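Local coordinates for protein mevalonate kinase, putative (Leishmania major, PDB 2HFS) that probably catalyses the ATP-dependent phosphorylation of (R)-mevalonate to (R)-5-phosphomevalonate, the first of the three steps from mevalonate to isopentenyl diphosphate, at residues D158-A161 with A162-G166; L245-L248 with M249-N252; E267-V270 with Q271-T275; S298-Q301 with R302-I305. One frame throughout, in Å; residues are numbered along the deposited sequence. Where two conformers were deposited one is given.

Overall arrangement
The four contacts come in series along the chain, each within one helix. Contact 1 closes helix 157-164, near the middle of the molecule in the GHMP kinase N-terminal region. Contacts 2, 3 and 4 lie on helices 242-258, 264-275 and 299-312, which form one helix layer on the four-stranded antiparallel sheet of the C-terminal region. Contacts 2 and 3, with centres about 13 Å apart, meet through a weak hydrogen bond from Arg274 NE to Asn250 OD1. Contacts 3 and 4, about 15 Å apart between centres, meet where Cys273 packs on Ile305. Contact 1 lies 23 to 28 Å from the others, centre to centre, and touches none of them.

Contact 1 (D158-A161 with A162-G166); sequences DNTA and ATYGG
Ala162 N donates to Asp158 O at 2.9 Å, and the methyl of Ala162 sits beside the same oxygen, with CB 3.3 Å from Asp158 O. This is the tight side of the turn. Ala162 and Thr163 touch Val120 of helix 114-130. Asp158 points its CB away, and OD1 forms a salt bridge with Lys21. Thr163 N bonds to Asn159 O at 2.8 Å. Thr163 OG1 lies within reach of both Asn159 O and Thr160 O. The other side is looser. Tyr164 is exposed, and Thr160 CG2 lies 3.7 Å from Tyr164 CD2, with the two side chains crossing at a slant. The ring turns its edge to Thr160 O, which also accepts from Tyr164 N at 3.0 Å. Tyr164 CG lies beside its own backbone N (chi1 -64°), which keeps the ring on this side of the helix, near Asn140. Gly165 N donates to Ala161 O at 2.8 Å. Gly165 is the first residue to leave helical angles, with a positive phi of 64°. It is a C' glycine that ends helix 157-164 and leads into strand 166-172 of the GHMP kinase N-terminal region.

Contact 2 (L245-L248 with M249-N252); sequences LGQL and MNAN
Met249, present as selenomethionine, runs back along the helix over Leu245 and Gly246. Its CB lies 3.4 Å from Gly246 O. CG is anti to the carbonyl carbon of its own residue (chi1 -76°), and this places CG 3.6 Å from Leu245 O. SE passes the same oxygen at 4.1 Å. The chain then bends at its last torsion (chi3 75°), and the end of the side chain leaves the turn. Beyond it the residue packs on Phe25 of strand 17-25, and on Val293 and Leu295 of strand 291-296. Leu245 touches Phe25 and Leu295 as well, so the two residues form one apolar face one turn apart. The backbone bond from Met249 N to Leu245 O measures 3.0 Å and links them.

A polar pair lies on another side of the helix. Asn250 CB rests 3.3 Å from Gln247 O. Gln247 is exposed, and its chain bends back at chi2 so that OE1 comes to 3.6 Å from Asn250 ND2. The two side chains cross near a right angle, with amide planes 67° apart. Asn250 OD1 accepts from Ala281 N, which ties the helix to strand 280-284. Leu248 and Ala251 cover Ile229 of helix 216-239. Helix 242-258 is thus amphipathic, and it lies on the antiparallel sheet of the ferredoxin-like alpha+beta sandwich of the GHMP kinase C-terminal region.

Contact 3 (E267-V270 with Q271-T275); sequences ESIV and QTCRT
A water joins Glu267 to Arg274 across two turns of the helix. It donates to Glu267 OE1 at 2.7 Å and accepts from Arg274 NH1 at 3.1 Å, lying in the guanidinium plane at its edge. The two charged groups do not touch directly, since Glu267 OE1 and Arg274 NH1 are 5.6 Å apart. Between them along the helix stands Val270. The side chains of Val270 and Arg274 run side by side and point the same way. Val270 CB lies 4.0 Å above one face of the guanidinium, offset toward its rim. Val270 CG2 is 4.0 Å from Arg274 NH1. Arg274 reaches this place because its chain is extended from CG to NE. At its root, Arg274 CG packs 3.2 Å from Val270 O, the oxygen that also accepts from Arg274 N. His253 of helix 242-258 touches both Val270 and Arg274.

The opposite charges have further partners. Glu267 OE2 is bonded to His253 NE2 and Ser262 OG, Glu267 OE1 has a long, weak ion pair with Arg257 NE, and Arg274 NH2 donates to Ala281 O. On the side of Ile269 and Cys273 the packing is apolar. Ile269 CG2 meets Cys273 SG at 4.2 Å. These two side chains face Ala292 and Ala294 of strand 291-296. Their backbone bond, Cys273 N to Ile269 O, is 2.9 Å long. The donors gathered round both carboxylate oxygens of Glu267 are consistent with an ionised side chain, which probably feels the charge of Arg274 mainly through the water.

Contact 4 (S298-Q301 with R302-I305); sequences SSDQ and RDAI
The first turn is slack, for Arg302 N reaches Ser298 O in a weak bond of 3.4 Å and Asp303 N reaches Ser299 O at 3.3 Å. Ser298 is the N-cap. Its OG takes the amide of Gln301 N at 3.2 Å in a bond of 167°.

Arg302 and Ser299 share a water. Arg302 NE donates to it at 2.7 Å, and the water donates in turn to Ser299 O. Ser299 OG also bonds to it, 3.1 Å away. The arginine bends at chi3 (65°), and this turns its guanidinium back toward the serine. Ser299 OG then stands at the edge of the group, near its plane. Arg302 NH1 makes a weak bond to Leu190 O, while the chain packs on Tyr189 and Val191 of strand 188-194 and on Thr323 of strand 318-324.

The helix that starts here is the connection of a beta-alpha-beta crossover. It leads from strand 291-296 to strand 318-324, which run parallel with strand 188-194 between them in the sheet.

Two acidic residues lie on the more open side. Asp300 OD1 and Asp303 OD2 are 4.1 Å apart, and their carboxylates are turned 70° against each other. The like charges probably disfavour this approach, but Asp303 OD1 has a salt bridge with Arg321. Ile305 reaches back over the preceding turn, its CG1 3.3 Å from Gln301 O. Gln301 O is also the acceptor for Ile305 N. On the sheet side Ile305 meets Ala296.

Contact 1 (D158-A161 with A162-G166)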
ATOM      1  N   ASP A 158      -2.573  -5.432   0.074  1.00 15.15           N
ATOM      2  CA  ASP A 158      -1.280  -4.870  -0.314  1.00 15.74           C
ATOM      3  C   ASP A 158      -0.734  -5.556  -1.567  1.00 14.33           C
ATOM      4  O   ASP A 158      -0.357  -4.881  -2.520  1.00 13.75           O
ATOM      5  CB  ASP A 158      -0.266  -4.935   0.829  1.00 15.10           C
ATOM      6  CG  ASP A 158      -0.604  -4.002   1.977  1.00 19.55           C
ATOM      7  OD1 ASP A 158      -1.739  -3.435   2.026  1.00 19.95           O
ATOM      8  OD2 ASP A 158       0.222  -3.783   2.895  1.00 22.50           O
ATOM      9  N   ASN A 159      -0.707  -6.890  -1.565  1.00 14.15           N
ATOM     10  CA  ASN A 159      -0.264  -7.639  -2.739  1.00 12.99           C
ATOM     11  C   ASN A 159      -1.150  -7.410  -3.952  1.00 12.17           C
ATOM     12  O   ASN A 159      -0.658  -7.316  -5.075  1.00 12.94           O
ATOM     13  CB  ASN A 159      -0.061  -9.140  -2.473  1.00 12.47           C
ATOM     14  CG  ASN A 159      -1.196  -9.779  -1.702  1.00 15.38           C
ATOM     15  OD1 ASN A 159      -1.217  -9.756  -0.460  1.00 15.47           O
ATOM     16  ND2 ASN A 159      -2.119 -10.415  -2.424  1.00 13.38           N
ATOM     17  N   THR A 160      -2.451  -7.294  -3.727  1.00 12.29           N
ATOM     18  CA  THR A 160      -3.362  -7.130  -4.848  1.00 11.63           C
ATOM     19  C   THR A 160      -3.138  -5.755  -5.510  1.00 10.81           C
ATOM     20  O   THR A 160      -3.077  -5.644  -6.740  1.00 10.80           O
ATOM     21  CB  THR A 160      -4.829  -7.339  -4.385  1.00 12.56           C
ATOM     22  OG1 THR A 160      -5.000  -8.690  -3.911  1.00 14.10           O
ATOM     23  CG2 THR A 160      -5.770  -7.283  -5.581  1.00 13.43           C
ATOM     24  N   ALA A 161      -2.993  -4.701  -4.707  1.00 12.89           N
ATOM     25  CA  ALA A 161      -2.676  -3.379  -5.246  1.00 11.83           C
ATOM     26  C   ALA A 161      -1.308  -3.376  -5.946  1.00 11.48           C
ATOM     27  O   ALA A 161      -1.144  -2.810  -7.030  1.00 10.50           O
ATOM     28  CB  ALA A 161      -2.673  -2.330  -4.111  1.00 13.96           C
ATOM     29  N   ALA A 162      -0.321  -3.993  -5.306  1.00 10.80           N
ATOM     30  CA  ALA A 162       1.021  -4.067  -5.877  1.00  9.52           C
ATOM     31  C   ALA A 162       1.067  -4.831  -7.221  1.00 10.82           C
ATOM     32  O   ALA A 162       1.818  -4.462  -8.132  1.00  9.56           O
ATOM     33  CB  ALA A 162       1.988  -4.670  -4.855  1.00  9.92           C
ATOM     34  N   THR A 163       0.253  -5.870  -7.353  0.50 10.06           N
ATOM     35  CA  THR A 163       0.234  -6.663  -8.585  0.50 12.86           C
ATOM     36  C   THR A 163      -0.530  -5.983  -9.718  0.50 11.37           C
ATOM     37  O   THR A 163      -0.069  -5.977 -10.868  0.50 11.74           O
ATOM     38  CB  THR A 163      -0.378  -8.046  -8.348  0.50 11.01           C
ATOM     39  OG1 THR A 163      -1.670  -7.889  -7.757  0.50 16.45           O
ATOM     40  CG2 THR A 163       0.406  -8.821  -7.312  0.50 12.44           C
ATOM     41  N   TYR A 164      -1.699  -5.429  -9.394  1.00 12.44           N
ATOM     42  CA  TYR A 164      -2.615  -4.896 -10.412  1.00 11.61           C
ATOM     43  C   TYR A 164      -2.559  -3.384 -10.603  1.00 11.93           C
ATOM     44  O   TYR A 164      -2.893  -2.912 -11.669  1.00 10.71           O
ATOM     45  CB  TYR A 164      -4.087  -5.297 -10.117  1.00 12.03           C
ATOM     46  CG  TYR A 164      -4.356  -6.786 -10.173  1.00 12.04           C
ATOM     47  CD1 TYR A 164      -4.514  -7.443 -11.398  1.00 14.37           C
ATOM     48  CD2 TYR A 164      -4.398  -7.549  -9.001  1.00 12.63           C
ATOM     49  CE1 TYR A 164      -4.750  -8.826 -11.450  1.00 13.24           C
ATOM     50  CE2 TYR A 164      -4.616  -8.917  -9.037  1.00 13.55           C
ATOM     51  CZ  TYR A 164      -4.790  -9.553 -10.265  1.00 14.72           C
ATOM     52  OH  TYR A 164      -5.006 -10.905 -10.286  1.00 15.33           O
ATOM     53  N   GLY A 165      -2.191  -2.629  -9.567  1.00 11.21           N
ATOM     54  CA  GLY A 165      -2.280  -1.159  -9.597  1.00 12.99           C
ATOM     55  C   GLY A 165      -3.710  -0.628  -9.714  1.00 13.62           C
ATOM     56  O   GLY A 165      -4.673  -1.404  -9.695  1.00 14.01           O
ATOM     57  N   GLY A 166      -3.842   0.693  -9.820  1.00 15.45           N
ATOM     58  CA  GLY A 166      -5.144   1.339 -10.046  1.00 16.41           C
ATOM     59  C   GLY A 166      -6.003   1.397  -8.793  1.00 15.08           C
ATOM     60  O   GLY A 166      -5.504   1.199  -7.700  1.00 16.44           O
TER

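Contact 2 (L245-L248 with M249-N252)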
ATOM      1  N   LEU A 245     -15.248  13.739  -3.833  1.00 17.20           N
ATOM      2  CA  LEU A 245     -14.416  12.654  -3.359  1.00 15.89           C
ATOM      3  C   LEU A 245     -13.596  13.125  -2.160  1.00 15.46           C
ATOM      4  O   LEU A 245     -13.490  12.414  -1.163  1.00 14.49           O
ATOM      5  CB  LEU A 245     -13.510  12.120  -4.472  1.00 15.79           C
ATOM      6  CG  LEU A 245     -12.727  10.861  -4.064  1.00 17.23           C
ATOM      7  CD1 LEU A 245     -13.627   9.637  -3.996  1.00 16.79           C
ATOM      8  CD2 LEU A 245     -11.533  10.609  -4.987  1.00 16.45           C
ATOM      9  N   GLY A 246     -13.050  14.332  -2.257  1.00 13.88           N
ATOM     10  CA  GLY A 246     -12.237  14.913  -1.187  1.00 14.15           C
ATOM     11  C   GLY A 246     -13.005  15.156   0.102  1.00 13.30           C
ATOM     12  O   GLY A 246     -12.560  14.795   1.194  1.00 11.39           O
ATOM     13  N   GLN A 247     -14.172  15.781  -0.027  1.00 13.71           N
ATOM     14  CA  GLN A 247     -15.066  15.965   1.106  1.00 13.25           C
ATOM     15  C   GLN A 247     -15.387  14.645   1.844  1.00 11.77           C
ATOM     16  O   GLN A 247     -15.445  14.621   3.078  1.00 12.46           O
ATOM     17  CB  GLN A 247     -16.340  16.699   0.672  1.00 12.78           C
ATOM     18  CG  GLN A 247     -17.235  17.150   1.850  1.00 22.34           C
ATOM     19  CD  GLN A 247     -16.452  17.605   3.088  1.00 24.69           C
ATOM     20  OE1 GLN A 247     -15.555  18.476   3.010  1.00 27.86           O
ATOM     21  NE2 GLN A 247     -16.787  17.009   4.239  1.00 29.22           N
ATOM     22  N   LEU A 248     -15.578  13.569   1.089  1.00 12.43           N
ATOM     23  CA  LEU A 248     -15.875  12.238   1.631  1.00 10.75           C
ATOM     24  C   LEU A 248     -14.680  11.649   2.382  1.00 11.26           C
ATOM     25  O   LEU A 248     -14.845  11.044   3.440  1.00 10.39           O
ATOM     26  CB  LEU A 248     -16.341  11.287   0.515  1.00 11.71           C
ATOM     27  CG  LEU A 248     -17.737  11.581  -0.076  1.00 11.72           C
ATOM     28  CD1 LEU A 248     -17.840  11.098  -1.495  1.00 11.61           C
ATOM     29  CD2 LEU A 248     -18.856  10.987   0.788  1.00 13.52           C
HETATM   30  N   MSE A 249     -13.483  11.840   1.830  1.00 12.37           N
HETATM   31  CA  MSE A 249     -12.255  11.489   2.536  1.00 11.83           C
HETATM   32  C   MSE A 249     -12.190  12.195   3.896  1.00 10.95           C
HETATM   33  O   MSE A 249     -11.843  11.588   4.897  1.00 10.68           O
HETATM   34  CB  MSE A 249     -11.013  11.826   1.689  1.00 12.59           C
HETATM   35  CG  MSE A 249     -10.745  10.835   0.556  1.00 12.64           C
HETATM   36 SE   MSE A 249      -9.459  11.601  -0.643  1.00 19.75          SE
HETATM   37  CE  MSE A 249      -7.848  11.374   0.446  1.00 13.01           C
ATOM     38  N   ASN A 250     -12.531  13.477   3.933  1.00 10.38           N
ATOM     39  CA  ASN A 250     -12.576  14.219   5.204  1.00  9.33           C
ATOM     40  C   ASN A 250     -13.564  13.593   6.181  1.00  8.37           C
ATOM     41  O   ASN A 250     -13.296  13.455   7.384  1.00  9.37           O
ATOM     42  CB  ASN A 250     -12.941  15.689   4.948  1.00  9.53           C
ATOM     43  CG  ASN A 250     -11.815  16.459   4.316  1.00  9.97           C
ATOM     44  OD1 ASN A 250     -10.670  16.026   4.360  1.00  9.80           O
ATOM     45  ND2 ASN A 250     -12.129  17.623   3.734  1.00 11.32           N
ATOM     46  N   ALA A 251     -14.715  13.200   5.639  1.00  8.16           N
ATOM     47  CA  ALA A 251     -15.761  12.586   6.442  1.00  8.94           C
ATOM     48  C   ALA A 251     -15.268  11.262   6.987  1.00  7.68           C
ATOM     49  O   ALA A 251     -15.536  10.925   8.141  1.00  9.07           O
ATOM     50  CB  ALA A 251     -17.021  12.384   5.609  1.00  8.25           C
ATOM     51  N   ASN A 252     -14.557  10.517   6.145  1.00  8.68           N
ATOM     52  CA  ASN A 252     -13.975   9.247   6.554  1.00  8.64           C
ATOM     53  C   ASN A 252     -12.954   9.428   7.658  1.00  7.35           C
ATOM     54  O   ASN A 252     -12.979   8.689   8.638  1.00  7.20           O
ATOM     55  CB  ASN A 252     -13.324   8.506   5.358  1.00  9.36           C
ATOM     56  CG  ASN A 252     -13.136   6.985   5.607  1.00 10.30           C
ATOM     57  OD1 ASN A 252     -12.760   6.259   4.682  1.00 11.13           O
ATOM     58  ND2 ASN A 252     -13.388   6.506   6.834  1.00  9.65           N
TER

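Contact 3 (E267-V270 with Q271-T275)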
ATOM      1  N   GLU A 267      -3.363  14.355  13.064  1.00  9.73           N
ATOM      2  CA  GLU A 267      -4.262  15.510  13.048  1.00 10.09           C
ATOM      3  C   GLU A 267      -3.550  16.769  12.510  1.00 10.50           C
ATOM      4  O   GLU A 267      -4.101  17.507  11.687  1.00 10.63           O
ATOM      5  CB  GLU A 267      -4.841  15.738  14.447  1.00 10.89           C
ATOM      6  CG  GLU A 267      -5.816  14.648  14.863  1.00 10.68           C
ATOM      7  CD  GLU A 267      -6.962  14.475  13.872  1.00 13.13           C
ATOM      8  OE1 GLU A 267      -7.641  15.485  13.529  1.00 10.73           O
ATOM      9  OE2 GLU A 267      -7.189  13.324  13.436  1.00 11.42           O
ATOM     10  N   SER A 268      -2.316  16.983  12.942  1.00 10.43           N
ATOM     11  CA  SER A 268      -1.525  18.144  12.505  1.00 13.11           C
ATOM     12  C   SER A 268      -1.334  18.162  10.981  1.00 12.82           C
ATOM     13  O   SER A 268      -1.557  19.184  10.307  1.00 14.44           O
ATOM     14  CB  SER A 268      -0.175  18.167  13.229  1.00 11.31           C
ATOM     15  OG  SER A 268       0.656  19.186  12.711  1.00 16.91           O
ATOM     16  N   ILE A 269      -0.969  17.010  10.444  1.00 11.54           N
ATOM     17  CA  ILE A 269      -0.803  16.824   9.006  1.00 11.02           C
ATOM     18  C   ILE A 269      -2.100  17.118   8.244  1.00 10.35           C
ATOM     19  O   ILE A 269      -2.109  17.965   7.340  1.00  7.82           O
ATOM     20  CB  ILE A 269      -0.270  15.397   8.701  1.00 10.78           C
ATOM     21  CG1 ILE A 269       1.096  15.168   9.363  1.00 12.07           C
ATOM     22  CG2 ILE A 269      -0.148  15.138   7.198  1.00  9.64           C
ATOM     23  CD1 ILE A 269       1.565  13.694   9.342  1.00  9.69           C
ATOM     24  N   VAL A 270      -3.190  16.448   8.616  1.00  9.73           N
ATOM     25  CA  VAL A 270      -4.443  16.635   7.871  1.00 11.77           C
ATOM     26  C   VAL A 270      -4.954  18.095   7.915  1.00 11.89           C
ATOM     27  O   VAL A 270      -5.444  18.607   6.908  1.00 11.34           O
ATOM     28  CB  VAL A 270      -5.539  15.588   8.182  1.00 12.63           C
ATOM     29  CG1 VAL A 270      -5.035  14.168   7.884  1.00 12.03           C
ATOM     30  CG2 VAL A 270      -6.088  15.719   9.594  1.00 14.20           C
ATOM     31  N   GLN A 271      -4.796  18.757   9.058  1.00 11.53           N
ATOM     32  CA  GLN A 271      -5.181  20.165   9.202  1.00 14.76           C
ATOM     33  C   GLN A 271      -4.373  21.041   8.218  1.00 13.16           C
ATOM     34  O   GLN A 271      -4.937  21.869   7.483  1.00 12.34           O
ATOM     35  CB  GLN A 271      -4.989  20.615  10.657  1.00 14.88           C
ATOM     36  CG  GLN A 271      -5.359  22.085  10.941  1.00 19.65           C
ATOM     37  CD  GLN A 271      -4.891  22.568  12.308  1.00 21.82           C
ATOM     38  OE1 GLN A 271      -5.599  23.332  12.972  1.00 26.94           O
ATOM     39  NE2 GLN A 271      -3.702  22.124  12.732  1.00 27.95           N
ATOM     40  N   THR A 272      -3.063  20.832   8.169  1.00 12.42           N
ATOM     41  CA  THR A 272      -2.228  21.623   7.247  1.00 13.30           C
ATOM     42  C   THR A 272      -2.523  21.346   5.768  1.00 12.89           C
ATOM     43  O   THR A 272      -2.520  22.276   4.959  1.00 10.86           O
ATOM     44  CB  THR A 272      -0.725  21.451   7.582  1.00 14.35           C
ATOM     45  OG1 THR A 272      -0.476  22.051   8.854  1.00 14.62           O
ATOM     46  CG2 THR A 272       0.169  22.298   6.661  1.00 14.12           C
ATOM     47  N   CYS A 273      -2.785  20.083   5.427  1.00 12.20           N
ATOM     48  CA  CYS A 273      -3.178  19.728   4.065  1.00 12.88           C
ATOM     49  C   CYS A 273      -4.465  20.469   3.646  1.00 13.60           C
ATOM     50  O   CYS A 273      -4.522  21.062   2.562  1.00 13.29           O
ATOM     51  CB  CYS A 273      -3.348  18.206   3.913  1.00 12.76           C
ATOM     52  SG  CYS A 273      -1.805  17.248   4.025  1.00 12.10           S
ATOM     53  N   ARG A 274      -5.488  20.449   4.504  1.00 13.08           N
ATOM     54  CA  ARG A 274      -6.744  21.155   4.203  1.00 13.11           C
ATOM     55  C   ARG A 274      -6.547  22.668   4.060  1.00 12.83           C
ATOM     56  O   ARG A 274      -7.073  23.273   3.134  1.00 13.72           O
ATOM     57  CB  ARG A 274      -7.811  20.864   5.253  1.00 13.09           C
ATOM     58  CG  ARG A 274      -8.112  19.374   5.345  1.00  9.78           C
ATOM     59  CD  ARG A 274      -9.311  19.021   6.171  1.00 15.98           C
ATOM     60  NE  ARG A 274      -9.387  17.580   6.330  1.00 16.18           N
ATOM     61  CZ  ARG A 274      -9.467  16.940   7.499  1.00 20.00           C
ATOM     62  NH1 ARG A 274      -9.499  17.604   8.659  1.00 19.59           N
ATOM     63  NH2 ARG A 274      -9.531  15.628   7.497  1.00 15.70           N
ATOM     64  N   THR A 275      -5.781  23.243   4.983  1.00 13.19           N
ATOM     65  CA  THR A 275      -5.394  24.649   4.980  1.00 14.67           C
ATOM     66  C   THR A 275      -4.789  25.093   3.654  1.00 14.58           C
ATOM     67  O   THR A 275      -5.122  26.179   3.148  1.00 14.65           O
ATOM     68  CB  THR A 275      -4.402  24.920   6.142  1.00 14.44           C
ATOM     69  OG1 THR A 275      -5.092  24.791   7.395  1.00 16.69           O
ATOM     70  CG2 THR A 275      -3.926  26.390   6.120  1.00 14.13           C
TER
HETATM   71  O   HOH W   1      -9.187  16.408  11.485  1.00 15.50           O

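Contact 4 (S298-Q301 with R302-I305)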
ATOM      1  N   SER A 298      -4.842  19.328  -8.735  1.00 22.89           N
ATOM      2  CA  SER A 298      -3.934  19.391  -9.872  1.00 24.18           C
ATOM      3  C   SER A 298      -2.505  19.203  -9.376  1.00 25.56           C
ATOM      4  O   SER A 298      -2.281  19.062  -8.177  1.00 25.95           O
ATOM      5  CB  SER A 298      -4.054  20.751 -10.555  1.00 24.19           C
ATOM      6  OG  SER A 298      -3.612  21.781  -9.690  1.00 25.55           O
ATOM      7  N   SER A 299      -1.540  19.214 -10.293  1.00 25.82           N
ATOM      8  CA  SER A 299      -0.130  19.144  -9.919  1.00 26.79           C
ATOM      9  C   SER A 299       0.347  20.441  -9.264  1.00 27.22           C
ATOM     10  O   SER A 299       1.144  20.417  -8.318  1.00 27.26           O
ATOM     11  CB  SER A 299       0.727  18.812 -11.143  1.00 27.05           C
ATOM     12  OG  SER A 299       1.970  18.256 -10.756  1.00 28.48           O
ATOM     13  N   ASP A 300      -0.133  21.572  -9.770  1.00 27.15           N
ATOM     14  CA  ASP A 300       0.247  22.883  -9.225  1.00 28.91           C
ATOM     15  C   ASP A 300      -0.193  23.063  -7.761  1.00 27.46           C
ATOM     16  O   ASP A 300       0.580  23.524  -6.918  1.00 27.09           O
ATOM     17  CB  ASP A 300      -0.309  24.016 -10.103  1.00 29.39           C
ATOM     18  CG  ASP A 300       0.167  25.398  -9.662  1.00 33.50           C
ATOM     19  OD1 ASP A 300       1.298  25.513  -9.127  1.00 36.95           O
ATOM     20  OD2 ASP A 300      -0.524  26.435  -9.819  1.00 38.06           O
ATOM     21  N   GLN A 301      -1.435  22.694  -7.470  1.00 26.93           N
ATOM     22  CA  GLN A 301      -1.989  22.840  -6.128  1.00 26.56           C
ATOM     23  C   GLN A 301      -1.327  21.874  -5.150  1.00 25.01           C
ATOM     24  O   GLN A 301      -1.306  22.135  -3.953  1.00 24.48           O
ATOM     25  CB  GLN A 301      -3.515  22.678  -6.145  1.00 26.91           C
ATOM     26  CG  GLN A 301      -4.219  23.815  -6.910  1.00 28.74           C
ATOM     27  CD  GLN A 301      -5.725  23.635  -7.016  1.00 28.42           C
ATOM     28  OE1 GLN A 301      -6.411  23.390  -6.016  1.00 29.09           O
ATOM     29  NE2 GLN A 301      -6.246  23.775  -8.227  1.00 29.42           N
ATOM     30  N   ARG A 302      -0.783  20.774  -5.679  1.00 23.97           N
ATOM     31  CA  ARG A 302       0.040  19.840  -4.906  1.00 22.81           C
ATOM     32  C   ARG A 302       1.326  20.531  -4.415  1.00 22.75           C
ATOM     33  O   ARG A 302       1.724  20.371  -3.250  1.00 21.77           O
ATOM     34  CB  ARG A 302       0.337  18.585  -5.752  1.00 24.01           C
ATOM     35  CG  ARG A 302       1.031  17.428  -5.021  1.00 22.82           C
ATOM     36  CD  ARG A 302       0.851  16.058  -5.674  1.00 20.84           C
ATOM     37  NE  ARG A 302       1.491  15.976  -6.994  1.00 17.51           N
ATOM     38  CZ  ARG A 302       1.706  14.850  -7.669  1.00 20.37           C
ATOM     39  NH1 ARG A 302       1.347  13.679  -7.160  1.00 17.51           N
ATOM     40  NH2 ARG A 302       2.284  14.893  -8.860  1.00 15.29           N
ATOM     41  N   ASP A 303       1.949  21.316  -5.299  1.00 22.57           N
ATOM     42  CA  ASP A 303       3.128  22.124  -4.966  1.00 22.96           C
ATOM     43  C   ASP A 303       2.876  23.061  -3.786  1.00 21.58           C
ATOM     44  O   ASP A 303       3.776  23.317  -2.986  1.00 20.48           O
ATOM     45  CB  ASP A 303       3.571  22.967  -6.163  1.00 23.71           C
ATOM     46  CG  ASP A 303       4.098  22.134  -7.309  1.00 26.54           C
ATOM     47  OD1 ASP A 303       4.632  21.036  -7.058  1.00 28.50           O
ATOM     48  OD2 ASP A 303       4.047  22.512  -8.504  1.00 29.22           O
ATOM     49  N   ALA A 304       1.653  23.581  -3.708  1.00 20.52           N
ATOM     50  CA  ALA A 304       1.250  24.442  -2.601  1.00 20.51           C
ATOM     51  C   ALA A 304       1.115  23.634  -1.307  1.00 18.84           C
ATOM     52  O   ALA A 304       1.545  24.082  -0.237  1.00 20.09           O
ATOM     53  CB  ALA A 304      -0.058  25.178  -2.926  1.00 20.95           C
ATOM     54  N   ILE A 305       0.523  22.447  -1.402  1.00 17.57           N
ATOM     55  CA  ILE A 305       0.383  21.598  -0.218  1.00 15.16           C
ATOM     56  C   ILE A 305       1.752  21.137   0.308  1.00 15.38           C
ATOM     57  O   ILE A 305       1.997  21.202   1.508  1.00 16.24           O
ATOM     58  CB  ILE A 305      -0.561  20.407  -0.481  1.00 16.25           C
ATOM     59  CG1 ILE A 305      -1.942  20.915  -0.909  1.00 12.95           C
ATOM     60  CG2 ILE A 305      -0.629  19.507   0.769  1.00 11.59           C
ATOM     61  CD1 ILE A 305      -2.728  19.953  -1.732  1.00 16.71           C
TER
HETATM   62  O   HOH W   2       3.095  17.978  -7.884  1.00 21.66           O